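Local coordinates for diguanylate cyclase (Pseudomonas aeruginosa, PDB 5M3C), which joins a GGDEF domain and an EAL domain in one chain and is modelled with guanosine-5'-triphosphate and calcium ions, at residues L241-L246 with L275-L280; E247-Q252 with L266-A271; S338-L343 with I375-S380; R359-P362 with D367-I370; V385-V390 with S397-E402. One frame throughout, in Å; residues are numbered along the deposited sequence.

Contact 1. Residues L241-L246 with L275-L280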
# COMPACT_ATOMS: atom_id res chain seq x y z
N LEU B 241 9.18 -24.17 5.67
CA LEU B 241 8.72 -23.94 7.03
C LEU B 241 7.21 -24.08 7.14
O LEU B 241 6.71 -24.82 7.99
CB LEU B 241 9.15 -22.55 7.50
CG LEU B 241 8.75 -22.15 8.93
CD1 LEU B 241 9.42 -23.06 9.95
CD2 LEU B 241 9.12 -20.70 9.20
N GLY B 242 6.50 -23.38 6.26
CA GLY B 242 5.04 -23.39 6.27
C GLY B 242 4.48 -24.78 6.05
O GLY B 242 3.51 -25.18 6.71
N ASP B 243 5.08 -25.52 5.13
CA ASP B 243 4.66 -26.88 4.83
C ASP B 243 4.83 -27.74 6.07
O ASP B 243 3.92 -28.48 6.46
CB ASP B 243 5.49 -27.46 3.68
CG ASP B 243 4.66 -28.32 2.76
OD1 ASP B 243 3.87 -27.76 1.97
OD2 ASP B 243 4.81 -29.57 2.81
N TRP B 244 6.00 -27.63 6.70
CA TRP B 244 6.28 -28.34 7.95
C TRP B 244 5.24 -27.99 8.99
O TRP B 244 4.68 -28.87 9.65
CB TRP B 244 7.67 -27.96 8.47
CG TRP B 244 8.08 -28.76 9.67
CD1 TRP B 244 8.81 -29.92 9.66
CD2 TRP B 244 7.80 -28.48 11.04
NE1 TRP B 244 8.99 -30.37 10.94
CE2 TRP B 244 8.38 -29.51 11.81
CE3 TRP B 244 7.11 -27.46 11.70
CZ2 TRP B 244 8.30 -29.54 13.20
CZ3 TRP B 244 7.03 -27.49 13.08
CH2 TRP B 244 7.62 -28.53 13.82
N VAL B 245 4.98 -26.69 9.15
CA VAL B 245 4.01 -26.23 10.14
C VAL B 245 2.63 -26.82 9.87
O VAL B 245 1.98 -27.34 10.79
CB VAL B 245 3.92 -24.69 10.16
CG1 VAL B 245 2.74 -24.23 11.00
CG2 VAL B 245 5.21 -24.09 10.69
N LEU B 246 2.17 -26.74 8.63
CA LEU B 246 0.85 -27.25 8.27
C LEU B 246 0.71 -28.74 8.59
O LEU B 246 -0.20 -29.15 9.30
CB LEU B 246 0.55 -26.99 6.80
CG LEU B 246 0.08 -25.57 6.48
CD1 LEU B 246 0.02 -25.36 4.97
CD2 LEU B 246 -1.28 -25.29 7.11
N LEU B 275 0.63 -18.68 0.21
CA LEU B 275 -0.58 -18.45 -0.57
C LEU B 275 -0.22 -18.39 -2.05
O LEU B 275 -1.04 -18.72 -2.91
CB LEU B 275 -1.24 -17.15 -0.14
CG LEU B 275 -2.77 -17.16 -0.14
CD1 LEU B 275 -3.30 -18.10 0.94
CD2 LEU B 275 -3.32 -15.76 0.07
N GLY B 276 1.01 -17.98 -2.34
CA GLY B 276 1.50 -17.90 -3.71
C GLY B 276 1.79 -19.26 -4.32
O GLY B 276 1.89 -19.38 -5.54
N GLN B 277 1.93 -20.28 -3.48
CA GLN B 277 2.16 -21.65 -3.96
C GLN B 277 0.98 -22.14 -4.79
O GLN B 277 -0.16 -22.14 -4.32
CB GLN B 277 2.40 -22.61 -2.79
CG GLN B 277 3.85 -22.73 -2.37
CD GLN B 277 4.13 -24.00 -1.58
OE1 GLN B 277 3.48 -24.27 -0.57
NE2 GLN B 277 5.10 -24.79 -2.04
N PRO B 278 1.25 -22.55 -6.04
CA PRO B 278 0.20 -23.05 -6.94
C PRO B 278 -0.42 -24.36 -6.49
O PRO B 278 -1.57 -24.64 -6.81
CB PRO B 278 0.95 -23.25 -8.27
CG PRO B 278 2.18 -22.42 -8.16
CD PRO B 278 2.55 -22.45 -6.71
N GLN B 279 0.35 -25.17 -5.76
CA GLN B 279 -0.12 -26.48 -5.34
C GLN B 279 -0.75 -26.47 -3.95
O GLN B 279 -1.28 -27.49 -3.49
CB GLN B 279 1.04 -27.48 -5.40
CG GLN B 279 1.55 -27.72 -6.81
CD GLN B 279 0.45 -28.17 -7.75
OE1 GLN B 279 -0.49 -28.86 -7.35
NE2 GLN B 279 0.55 -27.78 -9.02
N LEU B 280 -0.71 -25.31 -3.30
CA LEU B 280 -1.20 -25.18 -1.93
C LEU B 280 -2.47 -25.99 -1.68
O LEU B 280 -2.48 -26.87 -0.81
CB LEU B 280 -1.47 -23.71 -1.61
CG LEU B 280 -2.07 -23.43 -0.23
CD1 LEU B 280 -1.20 -24.00 0.88
CD2 LEU B 280 -2.30 -21.95 -0.02
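L246 and L280 make the apolar half of this thin contact, their CD1 methyls facing each other at 4.5 Å. The two leucines get there in different ways. L246 already points at the other segment from its helix, with CG beside the backbone N (chi1 -80°). L280 leaves its backbone at a slant and needs its extended first torsion, CG opposite the backbone N at 176°, to bring the methyl round. In the EAL domain, a TIM-barrel-like fold with helices packed outside its strands, this joins helix 238-259 to the chain just after helix 272-276, where helix 280-291 begins. L246 also lies on L270 and on L300 of strand 298-303, so the pair belongs to an apolar cluster that includes those two leucines.

The polar half is looser. The end of D243 comes nearer the loop than its CB does. There OD1 of D243 lies 4.3 Å from OE1 of Q277 as built, two acceptor atoms too far apart to bond. The other carboxylate oxygen, OD2, is engaged in a salt bridge with R283, which is consistent with R283, rather than Q277, setting the direction of the carboxylate.

Contact 2. Residues E247-Q252 with L266-A271. With CA (calcium ion), chain H.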
# COMPACT_ATOMS: atom_id res chain seq x y z
N GLU B 247 1.62 -29.55 8.05
CA GLU B 247 1.56 -31.00 8.22
C GLU B 247 1.51 -31.38 9.69
O GLU B 247 0.67 -32.19 10.11
CB GLU B 247 2.77 -31.66 7.56
CG GLU B 247 2.73 -33.18 7.58
CD GLU B 247 3.89 -33.82 6.83
OE1 GLU B 247 3.85 -35.05 6.61
OE2 GLU B 247 4.84 -33.09 6.47
N HIS B 248 2.41 -30.80 10.48
CA HIS B 248 2.49 -31.11 11.90
C HIS B 248 1.27 -30.57 12.65
O HIS B 248 0.80 -31.20 13.60
CB HIS B 248 3.77 -30.54 12.49
CG HIS B 248 5.00 -31.31 12.12
ND1 HIS B 248 5.59 -32.21 12.98
CD2 HIS B 248 5.72 -31.33 10.98
CE1 HIS B 248 6.65 -32.75 12.38
NE2 HIS B 248 6.75 -32.23 11.17
N ALA B 249 0.77 -29.42 12.21
CA ALA B 249 -0.44 -28.85 12.80
C ALA B 249 -1.61 -29.79 12.58
O ALA B 249 -2.43 -30.00 13.47
CB ALA B 249 -0.73 -27.49 12.21
N CYS B 250 -1.69 -30.34 11.37
CA CYS B 250 -2.73 -31.30 11.03
C CYS B 250 -2.56 -32.58 11.85
O CYS B 250 -3.44 -32.95 12.64
CB CYS B 250 -2.71 -31.62 9.54
SG CYS B 250 -3.19 -30.23 8.49
N GLN B 251 -1.42 -33.24 11.67
CA GLN B 251 -1.15 -34.48 12.38
C GLN B 251 -1.68 -34.43 13.81
O GLN B 251 -2.53 -35.22 14.21
CB GLN B 251 0.36 -34.75 12.42
CG GLN B 251 0.94 -35.22 11.09
CD GLN B 251 2.44 -35.40 11.15
OE1 GLN B 251 3.06 -35.25 12.21
NE2 GLN B 251 3.04 -35.72 10.01
N GLN B 252 -1.17 -33.47 14.57
CA GLN B 252 -1.52 -33.32 15.98
C GLN B 252 -3.04 -33.28 16.17
O GLN B 252 -3.59 -33.99 17.01
CB GLN B 252 -0.88 -32.06 16.55
CG GLN B 252 -1.07 -31.90 18.05
CD GLN B 252 -0.57 -33.10 18.83
OE1 GLN B 252 -1.21 -34.15 18.85
NE2 GLN B 252 0.57 -32.95 19.50
N LEU B 266 -8.47 -25.73 14.96
CA LEU B 266 -7.09 -25.34 15.24
C LEU B 266 -6.63 -24.30 14.22
O LEU B 266 -6.78 -24.48 13.01
CB LEU B 266 -6.18 -26.57 15.19
CG LEU B 266 -4.68 -26.34 15.43
CD1 LEU B 266 -4.41 -25.96 16.87
CD2 LEU B 266 -3.90 -27.59 15.06
N SER B 267 -6.06 -23.20 14.72
CA SER B 267 -5.67 -22.07 13.89
C SER B 267 -4.19 -22.11 13.60
O SER B 267 -3.38 -22.35 14.49
CB SER B 267 -6.00 -20.76 14.60
OG SER B 267 -7.30 -20.78 15.16
N VAL B 268 -3.82 -21.87 12.34
CA VAL B 268 -2.41 -21.77 11.98
C VAL B 268 -2.17 -20.59 11.05
O VAL B 268 -2.91 -20.38 10.09
CB VAL B 268 -1.91 -23.05 11.30
CG1 VAL B 268 -0.49 -22.87 10.80
CG2 VAL B 268 -1.98 -24.22 12.27
N ASN B 269 -1.13 -19.81 11.34
CA ASN B 269 -0.76 -18.68 10.50
C ASN B 269 -0.24 -19.17 9.16
O ASN B 269 0.51 -20.14 9.08
CB ASN B 269 0.29 -17.82 11.19
CG ASN B 269 -0.24 -17.10 12.41
OD1 ASN B 269 -1.32 -16.50 12.37
ND2 ASN B 269 0.51 -17.15 13.50
N LEU B 270 -0.66 -18.49 8.09
CA LEU B 270 -0.24 -18.83 6.75
C LEU B 270 0.57 -17.69 6.15
O LEU B 270 0.01 -16.67 5.75
CB LEU B 270 -1.46 -19.12 5.87
CG LEU B 270 -1.20 -19.86 4.56
CD1 LEU B 270 -0.74 -21.28 4.84
CD2 LEU B 270 -2.45 -19.85 3.70
N ALA B 271 1.89 -17.85 6.12
CA ALA B 271 2.78 -16.85 5.55
C ALA B 271 2.30 -16.43 4.16
O ALA B 271 1.69 -17.22 3.44
CB ALA B 271 4.20 -17.39 5.46
CA CA H . -2.08 -15.70 14.74
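With CG1 of V268 opposite the backbone N (chi1 174°), the second methyl, CG2, is left beside that N and meets A249 CB at 3.5 Å. L266, two residues back on the same face of the strand, is also extended, its CG opposite the backbone N at 179°, and this carries CD2 to 4.3 Å from A249 CB. The pair is one step of the EAL barrel: helix 238-259 lies outside, strand 266-269 inside, with strands 206-217 and 298-303 hydrogen-bonded to either side of it.

A249 is the one helix residue doing the touching. Its single methyl points at the strand and is received by two branched side chains, letting the backbones come as near as 7.4 Å between the CA atoms of A249 and V268. CD2 of L266 also rests against the carbonyl O of A249. One turn before A249, V245 packs on V268, and one turn after it M253 packs on L266; the three touching side chains are apolar and buried.

On the other face of the strand the chemistry changes. S267 bonds to K198, and N269, with E210, E301 and D331, binds calcium; OD1 of N269 sits 2.6 Å from the ion.

Contact 3. Residues S338-L343 with I375-S380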
# COMPACT_ATOMS: atom_id res chain seq x y z
N SER B 338 -6.59 -0.04 5.82
CA SER B 338 -7.26 -1.19 5.21
C SER B 338 -8.44 -0.73 4.35
O SER B 338 -8.74 0.46 4.29
CB SER B 338 -7.74 -2.17 6.29
OG SER B 338 -8.76 -1.59 7.08
N SER B 339 -9.09 -1.68 3.69
CA SER B 339 -10.22 -1.37 2.82
C SER B 339 -11.49 -2.06 3.28
O SER B 339 -11.57 -3.29 3.28
CB SER B 339 -9.90 -1.79 1.38
OG SER B 339 -11.06 -1.73 0.57
N LEU B 340 -12.49 -1.27 3.68
CA LEU B 340 -13.77 -1.82 4.10
C LEU B 340 -14.44 -2.54 2.93
O LEU B 340 -15.13 -3.54 3.12
CB LEU B 340 -14.70 -0.71 4.62
CG LEU B 340 -14.35 -0.10 5.98
CD1 LEU B 340 -15.28 1.07 6.29
CD2 LEU B 340 -14.43 -1.14 7.08
N SER B 341 -14.22 -2.03 1.72
CA SER B 341 -14.82 -2.60 0.53
C SER B 341 -14.29 -4.00 0.25
O SER B 341 -15.05 -4.93 0.03
CB SER B 341 -14.55 -1.69 -0.68
OG SER B 341 -15.06 -2.27 -1.86
N TYR B 342 -12.97 -4.12 0.27
CA TYR B 342 -12.29 -5.38 -0.03
C TYR B 342 -12.49 -6.40 1.09
O TYR B 342 -12.47 -7.61 0.85
CB TYR B 342 -10.80 -5.11 -0.25
CG TYR B 342 -10.01 -6.28 -0.78
CD1 TYR B 342 -10.12 -6.69 -2.10
CD2 TYR B 342 -9.12 -6.96 0.04
CE1 TYR B 342 -9.38 -7.75 -2.59
CE2 TYR B 342 -8.37 -8.02 -0.43
CZ TYR B 342 -8.51 -8.41 -1.75
OH TYR B 342 -7.76 -9.48 -2.22
N LEU B 343 -12.68 -5.91 2.31
CA LEU B 343 -12.86 -6.77 3.48
C LEU B 343 -14.07 -7.70 3.34
O LEU B 343 -14.04 -8.83 3.82
CB LEU B 343 -13.01 -5.91 4.74
CG LEU B 343 -13.31 -6.64 6.06
CD1 LEU B 343 -12.23 -7.66 6.38
CD2 LEU B 343 -13.47 -5.65 7.20
N ILE B 375 -15.40 -4.54 16.98
CA ILE B 375 -16.43 -5.51 17.33
C ILE B 375 -17.70 -5.22 16.55
O ILE B 375 -18.26 -6.11 15.90
CB ILE B 375 -16.74 -5.49 18.85
CG1 ILE B 375 -15.53 -6.01 19.64
CG2 ILE B 375 -17.97 -6.33 19.15
CD1 ILE B 375 -15.58 -5.71 21.12
N ALA B 376 -18.14 -3.96 16.59
CA ALA B 376 -19.32 -3.53 15.85
C ALA B 376 -19.15 -3.81 14.36
O ALA B 376 -20.10 -4.18 13.67
CB ALA B 376 -19.58 -2.05 16.09
N LEU B 377 -17.93 -3.62 13.87
CA LEU B 377 -17.61 -3.85 12.46
C LEU B 377 -17.74 -5.33 12.12
O LEU B 377 -18.44 -5.70 11.19
CB LEU B 377 -16.19 -3.36 12.16
CG LEU B 377 -15.92 -2.95 10.71
CD1 LEU B 377 -14.48 -2.50 10.55
CD2 LEU B 377 -16.23 -4.07 9.74
N GLY B 378 -17.05 -6.17 12.89
CA GLY B 378 -17.10 -7.61 12.68
C GLY B 378 -18.51 -8.16 12.79
O GLY B 378 -18.93 -8.95 11.95
N ARG B 379 -19.22 -7.74 13.83
CA ARG B 379 -20.60 -8.18 14.04
C ARG B 379 -21.45 -7.88 12.81
O ARG B 379 -22.08 -8.78 12.25
CB ARG B 379 -21.20 -7.50 15.27
N SER B 380 -21.44 -6.62 12.38
CA SER B 380 -22.23 -6.19 11.22
C SER B 380 -21.94 -7.02 9.97
O SER B 380 -22.86 -7.35 9.22
CB SER B 380 -21.95 -4.71 10.92
OG SER B 380 -20.60 -4.50 10.57
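L377 is the wedge here, its two methyls divided between two leucines of the other helix: CD1 lies 3.7 Å from CD2 of L340, and CD2 lies 4.1 Å from CD2 of L343. The first torsion of L377, -154°, holds CG roughly opposite the backbone N and carries the fork across to the other helix. L340 and L343 are a turn apart and approach differently. L340 leaves its helix at a slant and has CG beside the backbone N (chi1 -72°), whereas L343 aims directly at L377. Both pairs meet side chain to side chain at an angle.

In the EAL barrel these helices flank strand 350-353 in sequence: helix 340-345 precedes it, and the short helix 355-358 lies between the strand and helix 365-380. Their backbones stay well apart, 9.4 Å between the CA atoms of L340 and L377, so between these segments the three leucines bridge the gap.

The loose side is made of S341, Y342, R379 and S380, all partly exposed, and the R379 side chain is not modelled beyond CB. S339, which is buried, caps the start of its helix, its OG accepting from Y342 N at 3.1 Å in a nearly straight bond (167°). The second subunit also comes up here: S338 pairs antiparallel with a strand of that chain, L340 packs on F333 of that subunit, and S380 on its A376.

Contact 4. Residues R359-P362 with D367-I370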
# COMPACT_ATOMS: atom_id res chain seq x y z
N ARG B 359 -4.35 -4.54 24.69
CA ARG B 359 -3.40 -4.44 25.80
C ARG B 359 -3.55 -3.13 26.59
O ARG B 359 -2.98 -2.99 27.67
CB ARG B 359 -1.96 -4.58 25.29
CG ARG B 359 -1.52 -6.03 25.09
N GLY B 360 -4.32 -2.19 26.05
CA GLY B 360 -4.56 -0.92 26.73
C GLY B 360 -5.85 -0.90 27.52
O GLY B 360 -6.09 -0.00 28.33
N LEU B 361 -6.69 -1.91 27.29
CA LEU B 361 -7.99 -1.98 27.94
C LEU B 361 -7.85 -2.13 29.46
O LEU B 361 -7.01 -2.89 29.93
CB LEU B 361 -8.80 -3.15 27.38
CG LEU B 361 -9.06 -3.13 25.87
CD1 LEU B 361 -9.75 -4.41 25.42
CD2 LEU B 361 -9.89 -1.92 25.47
N PRO B 362 -8.68 -1.41 30.21
CA PRO B 362 -9.67 -0.50 29.65
C PRO B 362 -9.35 0.96 29.96
O PRO B 362 -10.16 1.84 29.69
CB PRO B 362 -10.95 -0.92 30.36
CG PRO B 362 -10.49 -1.40 31.70
CD PRO B 362 -9.09 -1.93 31.53
N ASP B 367 -7.85 3.10 22.66
CA ASP B 367 -7.85 1.66 22.42
C ASP B 367 -9.23 1.06 22.67
O ASP B 367 -9.60 0.06 22.06
CB ASP B 367 -6.81 0.97 23.30
CG ASP B 367 -5.39 1.14 22.78
OD1 ASP B 367 -5.22 1.74 21.70
OD2 ASP B 367 -4.45 0.66 23.45
N ALA B 368 -9.99 1.67 23.58
CA ALA B 368 -11.35 1.23 23.86
C ALA B 368 -12.25 1.51 22.67
O ALA B 368 -12.99 0.64 22.22
CB ALA B 368 -11.88 1.92 25.11
N ALA B 369 -12.17 2.74 22.15
CA ALA B 369 -12.99 3.17 21.02
C ALA B 369 -12.79 2.26 19.81
O ALA B 369 -13.75 1.83 19.17
CB ALA B 369 -12.67 4.61 20.66
N ILE B 370 -11.52 1.99 19.51
CA ILE B 370 -11.17 1.15 18.37
C ILE B 370 -11.64 -0.28 18.57
O ILE B 370 -12.19 -0.88 17.65
CB ILE B 370 -9.65 1.13 18.14
CG1 ILE B 370 -9.13 2.55 17.92
CG2 ILE B 370 -9.31 0.24 16.95
CD1 ILE B 370 -9.92 3.34 16.90
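D367 and L361 give up the most surface, and they meet the opposite segment in quite different ways. D367 comes from the first turns of helix 365-380 and points at the loop, its CG beside the backbone N (chi1 -77°). That sets the carboxylate over the backbone of G360, with OD2 of D367 3.6 Å from G360 CA. The same oxygen is 3.9 Å from G360 N, too far for a bond, so the carboxylate simply lies against the glycine backbone.

L361 works in the other direction. Its CB starts off at an angle to the helix, but with CG likewise beside the backbone N and an extended second torsion (174°) the CD2 methyl is brought over the helix surface. There it lies 3.8 Å from A368 CA. The methyl of A368 is a little farther off, its CB 4.3 Å from CD2 of L361, and the carbonyl O of D367 also borders that CD2. A368 thus offers its backbone as much as its methyl, and the two chains come close: L361 and A368 are 6.2 Å apart between CA atoms. The peptide leading into P362 is cis, and beyond it the chain heads on toward the helix.

The helix start is tied by D364, whose OD1 bonds to D367 N. The loop runs from helix 355-358, whose F357 touches D367, into helix 365-380; L361 is covered by helix 393-401, while A369 and I370 face the second subunit.

Contact 5. Residues V385-V390 with S397-E402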
# COMPACT_ATOMS: atom_id res chain seq x y z
N VAL B 385 -15.72 -12.29 15.62
CA VAL B 385 -14.67 -11.44 16.16
C VAL B 385 -14.03 -12.10 17.38
O VAL B 385 -14.72 -12.70 18.21
CB VAL B 385 -15.20 -10.03 16.54
CG1 VAL B 385 -16.40 -10.14 17.46
CG2 VAL B 385 -14.09 -9.20 17.18
N ILE B 386 -12.71 -12.00 17.48
CA ILE B 386 -11.98 -12.59 18.60
C ILE B 386 -10.82 -11.70 19.04
O ILE B 386 -10.00 -11.27 18.22
CB ILE B 386 -11.44 -13.99 18.26
CG1 ILE B 386 -10.68 -14.58 19.45
CG2 ILE B 386 -10.53 -13.94 17.04
CD1 ILE B 386 -10.28 -16.03 19.28
N ALA B 387 -10.76 -11.42 20.34
CA ALA B 387 -9.68 -10.63 20.91
C ALA B 387 -8.43 -11.49 21.01
O ALA B 387 -8.51 -12.67 21.33
CB ALA B 387 -10.09 -10.13 22.29
N GLU B 388 -7.27 -10.89 20.74
CA GLU B 388 -6.01 -11.62 20.85
C GLU B 388 -5.05 -10.91 21.80
O GLU B 388 -4.99 -9.68 21.83
CB GLU B 388 -5.36 -11.81 19.48
CG GLU B 388 -4.37 -10.72 19.09
CD GLU B 388 -3.87 -10.87 17.66
OE1 GLU B 388 -4.47 -11.66 16.89
OE2 GLU B 388 -2.87 -10.21 17.31
N GLY B 389 -4.29 -11.69 22.56
CA GLY B 389 -3.32 -11.15 23.50
C GLY B 389 -3.98 -10.56 24.73
O GLY B 389 -3.68 -9.44 25.13
N VAL B 390 -4.90 -11.33 25.32
CA VAL B 390 -5.59 -10.89 26.53
C VAL B 390 -4.78 -11.28 27.76
O VAL B 390 -4.59 -12.46 28.05
CB VAL B 390 -6.99 -11.50 26.62
CG1 VAL B 390 -7.73 -10.97 27.84
CG2 VAL B 390 -7.77 -11.20 25.35
N SER B 397 -12.77 -8.43 31.35
CA SER B 397 -14.03 -7.85 31.81
C SER B 397 -14.58 -6.92 30.73
O SER B 397 -15.67 -7.14 30.20
CB SER B 397 -13.83 -7.08 33.12
OG SER B 397 -13.46 -7.95 34.17
N PHE B 398 -13.80 -5.89 30.40
CA PHE B 398 -14.18 -4.92 29.37
C PHE B 398 -14.76 -5.62 28.15
O PHE B 398 -15.89 -5.36 27.74
CB PHE B 398 -12.96 -4.10 28.96
CG PHE B 398 -13.23 -3.09 27.88
CD1 PHE B 398 -13.40 -3.48 26.56
CD2 PHE B 398 -13.31 -1.73 28.18
CE1 PHE B 398 -13.65 -2.55 25.57
CE2 PHE B 398 -13.56 -0.80 27.19
CZ PHE B 398 -13.73 -1.21 25.88
N LEU B 399 -13.97 -6.52 27.57
CA LEU B 399 -14.35 -7.22 26.35
C LEU B 399 -15.72 -7.87 26.46
O LEU B 399 -16.42 -8.03 25.45
CB LEU B 399 -13.29 -8.26 25.98
CG LEU B 399 -11.95 -7.69 25.51
CD1 LEU B 399 -10.87 -8.76 25.51
CD2 LEU B 399 -12.09 -7.07 24.13
N THR B 400 -16.12 -8.26 27.67
CA THR B 400 -17.40 -8.94 27.87
C THR B 400 -18.56 -7.95 27.91
O THR B 400 -19.63 -8.23 27.36
CB THR B 400 -17.40 -9.78 29.16
OG1 THR B 400 -16.19 -10.55 29.23
CG2 THR B 400 -18.60 -10.71 29.19
N HIS B 401 -18.36 -6.81 28.55
CA HIS B 401 -19.39 -5.77 28.62
C HIS B 401 -19.57 -5.08 27.27
O HIS B 401 -20.57 -4.39 27.05
CB HIS B 401 -19.04 -4.72 29.68
CG HIS B 401 -18.93 -5.27 31.07
ND1 HIS B 401 -20.02 -5.68 31.80
CD2 HIS B 401 -17.85 -5.46 31.87
CE1 HIS B 401 -19.62 -6.11 32.99
NE2 HIS B 401 -18.31 -5.99 33.06
N GLU B 402 -18.60 -5.26 26.38
CA GLU B 402 -18.63 -4.63 25.06
C GLU B 402 -18.99 -5.62 23.95
O GLU B 402 -18.90 -5.29 22.77
CB GLU B 402 -17.28 -3.97 24.75
CG GLU B 402 -16.90 -2.87 25.74
CD GLU B 402 -17.88 -1.71 25.74
OE1 GLU B 402 -17.83 -0.90 26.69
OE2 GLU B 402 -18.69 -1.62 24.80
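The ring of F398, next to the L399 that reaches over to A387, has one face occupied from within its own segment: CG of E402 stands 3.3 Å above the plane, offset toward the rim. A368 and R372 of helix 365-380, and L361 and P362 of the preceding loop, also adjoin the ring. Another flat group is the carboxylate of E388; this residue starts away from the helix, and its carboxylate lies close to the acids D331 and D332 and beside K352.

The contact itself is made by L399, aimed at the strand with CG beside the backbone N (chi1 -70°). Its CD1 is shared by two partners, A387 CB at 3.6 Å and V390 CG2 at 3.9 Å. The second methyl, CD2, also lies by A387 CB, at 4.1 Å, so the alanine sits under both prongs of the fork. V390 comes at L399 tip to tip: its CG1 lies opposite the backbone N (chi1 -176°), leaving CG2 to do the touching.

This belongs to the closing part of the EAL barrel: strand 384-387 leads into helix 393-401, which lies over it, and then into strand 406-417. G389, with positive phi, turns the chain toward V390, which already bonds through its backbone to Q408 and V411. I407 of strand 406-417 touches both V390 and L399 and extends their apolar layer. At the far end the helix runs out, S397 O taking both T400 N at 2.8 Å and H401 N at 3.2 Å before E402 leaves the helical path.

Overall arrangement
All five contacts lie in the EAL domain. Contacts 2, 3 and 5 are buried and apolar, alanines, valines and leucines doing the work; contacts 1 and 4 are only partly buried and add a carboxylate each. Contacts 1 and 2 share helix 238-259 and meet directly, with L275 on L270 and V245 on V268, while contact 2 alone reaches a calcium ion. Contacts 3 and 4 share helix 365-380 and both touch the second subunit. Contact 5 joins this second group: P362 packs on F398, and I375 on V385. Contacts 2 and 5 belong to one sheet, their centres about 24 Å apart.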